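Local coordinates for protein polyketide synthase PksL (Bacillus subtilis, PDB 5E1V) that probably dehydrates beta-hydroxyacyl intermediates as a dehydratase domain of the trans-AT polyketide synthase that builds bacillaene, at residues G83-A89 with M107-A113. Residues are numbered along the deposited sequence; the frame is centred on the assembly and turned at random.
Sequences GQWQITA and MKADMHA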
loop_
_atom_site.group_PDB
_atom_site.type_symbol
_atom_site.label_atom_id
_atom_site.label_comp_id
_atom_site.label_asym_id
_atom_site.label_seq_id
_atom_site.Cartn_x
_atom_site.Cartn_y
_atom_site.Cartn_z
ATOM N N GLY A 83 -14.206 -20.106 -5.684
ATOM C CA GLY A 83 -12.907 -19.462 -5.534
ATOM C C GLY A 83 -12.842 -17.985 -5.950
ATOM O O GLY A 83 -11.744 -17.472 -6.205
ATOM N N GLN A 84 -13.993 -17.319 -6.073
ATOM C CA GLN A 84 -14.007 -15.901 -6.503
ATOM C C GLN A 84 -14.817 -15.040 -5.545
ATOM O O GLN A 84 -16.037 -15.234 -5.406
ATOM C CB GLN A 84 -14.520 -15.791 -7.917
ATOM C CG GLN A 84 -13.561 -16.473 -8.893
ATOM C CD GLN A 84 -14.064 -16.499 -10.306
ATOM O OE1 GLN A 84 -15.259 -16.719 -10.555
ATOM N NE2 GLN A 84 -13.169 -16.284 -11.239
ATOM N N TRP A 85 -14.158 -14.114 -4.833
ATOM C CA TRP A 85 -14.903 -13.278 -3.873
ATOM C C TRP A 85 -14.946 -11.810 -4.338
ATOM O O TRP A 85 -13.967 -11.255 -4.859
ATOM C CB TRP A 85 -14.345 -13.354 -2.391
ATOM C CG TRP A 85 -14.391 -14.666 -1.638
ATOM C CD1 TRP A 85 -15.227 -15.024 -0.609
ATOM C CD2 TRP A 85 -13.522 -15.758 -1.848
ATOM N NE1 TRP A 85 -14.922 -16.305 -0.209
ATOM C CE2 TRP A 85 -13.850 -16.751 -0.933
ATOM C CE3 TRP A 85 -12.438 -15.945 -2.680
ATOM C CZ2 TRP A 85 -13.177 -17.938 -0.868
ATOM C CZ3 TRP A 85 -11.753 -17.133 -2.609
ATOM C CH2 TRP A 85 -12.138 -18.123 -1.750
ATOM N N GLN A 86 -16.077 -11.160 -4.114
ATOM C CA GLN A 86 -16.216 -9.721 -4.345
ATOM C C GLN A 86 -16.117 -9.182 -2.920
ATOM O O GLN A 86 -16.764 -9.655 -2.026
ATOM C CB GLN A 86 -17.559 -9.328 -4.976
ATOM C CG GLN A 86 -17.609 -8.029 -5.925
ATOM C CD GLN A 86 -16.650 -6.746 -5.762
ATOM O OE1 GLN A 86 -16.677 -6.003 -4.771
ATOM N NE2 GLN A 86 -15.886 -6.424 -6.867
ATOM N N ILE A 87 -15.311 -8.168 -2.785
ATOM C CA ILE A 87 -15.070 -7.490 -1.504
ATOM C C ILE A 87 -15.640 -6.077 -1.584
ATOM O O ILE A 87 -15.430 -5.359 -2.533
ATOM C CB ILE A 87 -13.530 -7.405 -1.280
ATOM C CG1 ILE A 87 -12.867 -8.781 -1.232
ATOM C CG2 ILE A 87 -13.202 -6.691 0.035
ATOM C CD1 ILE A 87 -11.419 -8.684 -1.615
ATOM N N THR A 88 -16.340 -5.652 -0.554
ATOM C CA THR A 88 -16.773 -4.251 -0.480
ATOM C C THR A 88 -16.486 -3.721 0.961
ATOM O O THR A 88 -16.605 -4.475 1.952
ATOM C CB THR A 88 -18.300 -4.201 -0.724
ATOM O OG1 THR A 88 -18.865 -4.958 0.357
ATOM C CG2 THR A 88 -18.703 -4.856 -2.000
ATOM N N ALA A 89 -16.012 -2.476 1.091
ATOM C CA ALA A 89 -15.756 -1.982 2.404
ATOM C C ALA A 89 -16.549 -0.674 2.525
ATOM O O ALA A 89 -16.330 0.261 1.805
ATOM C CB ALA A 89 -14.315 -1.734 2.629
ATOM N N MET A 107 -14.062 1.190 -0.680
ATOM C CA MET A 107 -13.170 0.341 -1.519
ATOM C C MET A 107 -14.033 -0.843 -1.994
ATOM O O MET A 107 -14.851 -1.362 -1.267
ATOM C CB MET A 107 -11.963 -0.134 -0.625
ATOM C CG MET A 107 -11.009 -1.061 -1.295
ATOM S SD MET A 107 -11.542 -2.729 -1.099
ATOM C CE MET A 107 -11.200 -3.094 0.661
ATOM N N LYS A 108 -13.736 -1.374 -3.158
ATOM C CA LYS A 108 -14.190 -2.692 -3.566
ATOM C C LYS A 108 -13.016 -3.384 -4.276
ATOM O O LYS A 108 -12.111 -2.729 -4.736
ATOM C CB LYS A 108 -15.246 -2.498 -4.664
ATOM C CG LYS A 108 -16.570 -1.962 -4.196
ATOM C CD LYS A 108 -17.449 -1.586 -5.431
ATOM C CE LYS A 108 -18.242 -2.789 -5.836
ATOM N NZ LYS A 108 -18.974 -2.551 -7.123
ATOM N N ALA A 109 -13.081 -4.697 -4.401
ATOM C CA ALA A 109 -12.036 -5.471 -4.962
ATOM C C ALA A 109 -12.540 -6.880 -5.210
ATOM O O ALA A 109 -13.570 -7.292 -4.699
ATOM C CB ALA A 109 -10.833 -5.525 -3.972
ATOM N N ASP A 110 -11.758 -7.641 -5.956
ATOM C CA ASP A 110 -12.003 -9.041 -6.179
ATOM C C ASP A 110 -10.841 -9.848 -5.616
ATOM O O ASP A 110 -9.708 -9.396 -5.688
ATOM C CB ASP A 110 -12.087 -9.354 -7.660
ATOM C CG ASP A 110 -13.193 -8.494 -8.398
ATOM O OD1 ASP A 110 -14.271 -8.312 -7.819
ATOM O OD2 ASP A 110 -12.902 -8.000 -9.513
ATOM N N MET A 111 -11.128 -11.014 -5.053
ATOM C CA MET A 111 -10.025 -11.853 -4.596
ATOM C C MET A 111 -10.277 -13.202 -5.265
ATOM O O MET A 111 -11.389 -13.711 -5.149
ATOM C CB MET A 111 -10.015 -11.996 -3.091
ATOM C CG MET A 111 -8.950 -12.960 -2.573
ATOM S SD MET A 111 -7.378 -12.107 -2.689
ATOM C CE MET A 111 -7.059 -11.494 -1.046
ATOM N N HIS A 112 -9.254 -13.728 -5.924
ATOM C CA HIS A 112 -9.343 -15.025 -6.626
ATOM C C HIS A 112 -8.523 -16.005 -5.888
ATOM O O HIS A 112 -7.372 -15.718 -5.623
ATOM C CB HIS A 112 -8.801 -14.900 -8.056
ATOM C CG HIS A 112 -9.655 -14.055 -8.935
ATOM N ND1 HIS A 112 -9.733 -12.679 -8.801
ATOM C CD2 HIS A 112 -10.471 -14.380 -9.952
ATOM C CE1 HIS A 112 -10.585 -12.200 -9.689
ATOM N NE2 HIS A 112 -11.048 -13.215 -10.395
ATOM N N ALA A 113 -9.139 -17.124 -5.505
ATOM C CA ALA A 113 -8.475 -18.182 -4.742
ATOM C C ALA A 113 -7.771 -19.143 -5.695
ATOM O O ALA A 113 -6.955 -19.974 -5.261
ATOM C CB ALA A 113 -9.477 -18.947 -3.879
#
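The indole of W85 turns its benzo edge to the other strand, with M111 O near the ring plane, 3.5 Å from CE3; beyond the pair, F42 meets this indole edge-to-face. On the opposite face of the sheet, Q84 brings NE2 to the edge of the H112 imidazole, 3.5 Å from CD2, amide and ring planes 87° apart. This is contact without a hydrogen bond, and such polar groups suit a partly exposed surface. On the same face as Q84, Q86 has CG anti to the backbone N (chi1 -150°) and bends at chi2, bringing NE2 within 2.7 Å of D110 OD1 in a weak, poorly angled bond. Were an alanine to replace Q86, the D110 carboxylate would probably lose this amide partner. The buried face suits apolar residues, its small alanines letting longer chains come close: I87 lays CD1 3.9 Å from M111 CB and 4.0 Å from A109 CB, while M107 folds back to bring CE 3.9 Å from A89 CB. I87, M107 and M111 also touch I38 of helix 34-44. Paired backbone bonds at W85-M111 and I87-A109 fix the antiparallel register of this hairpin, whose sheet packs against a helix as in the hotdog fold of polyketide synthase dehydratases.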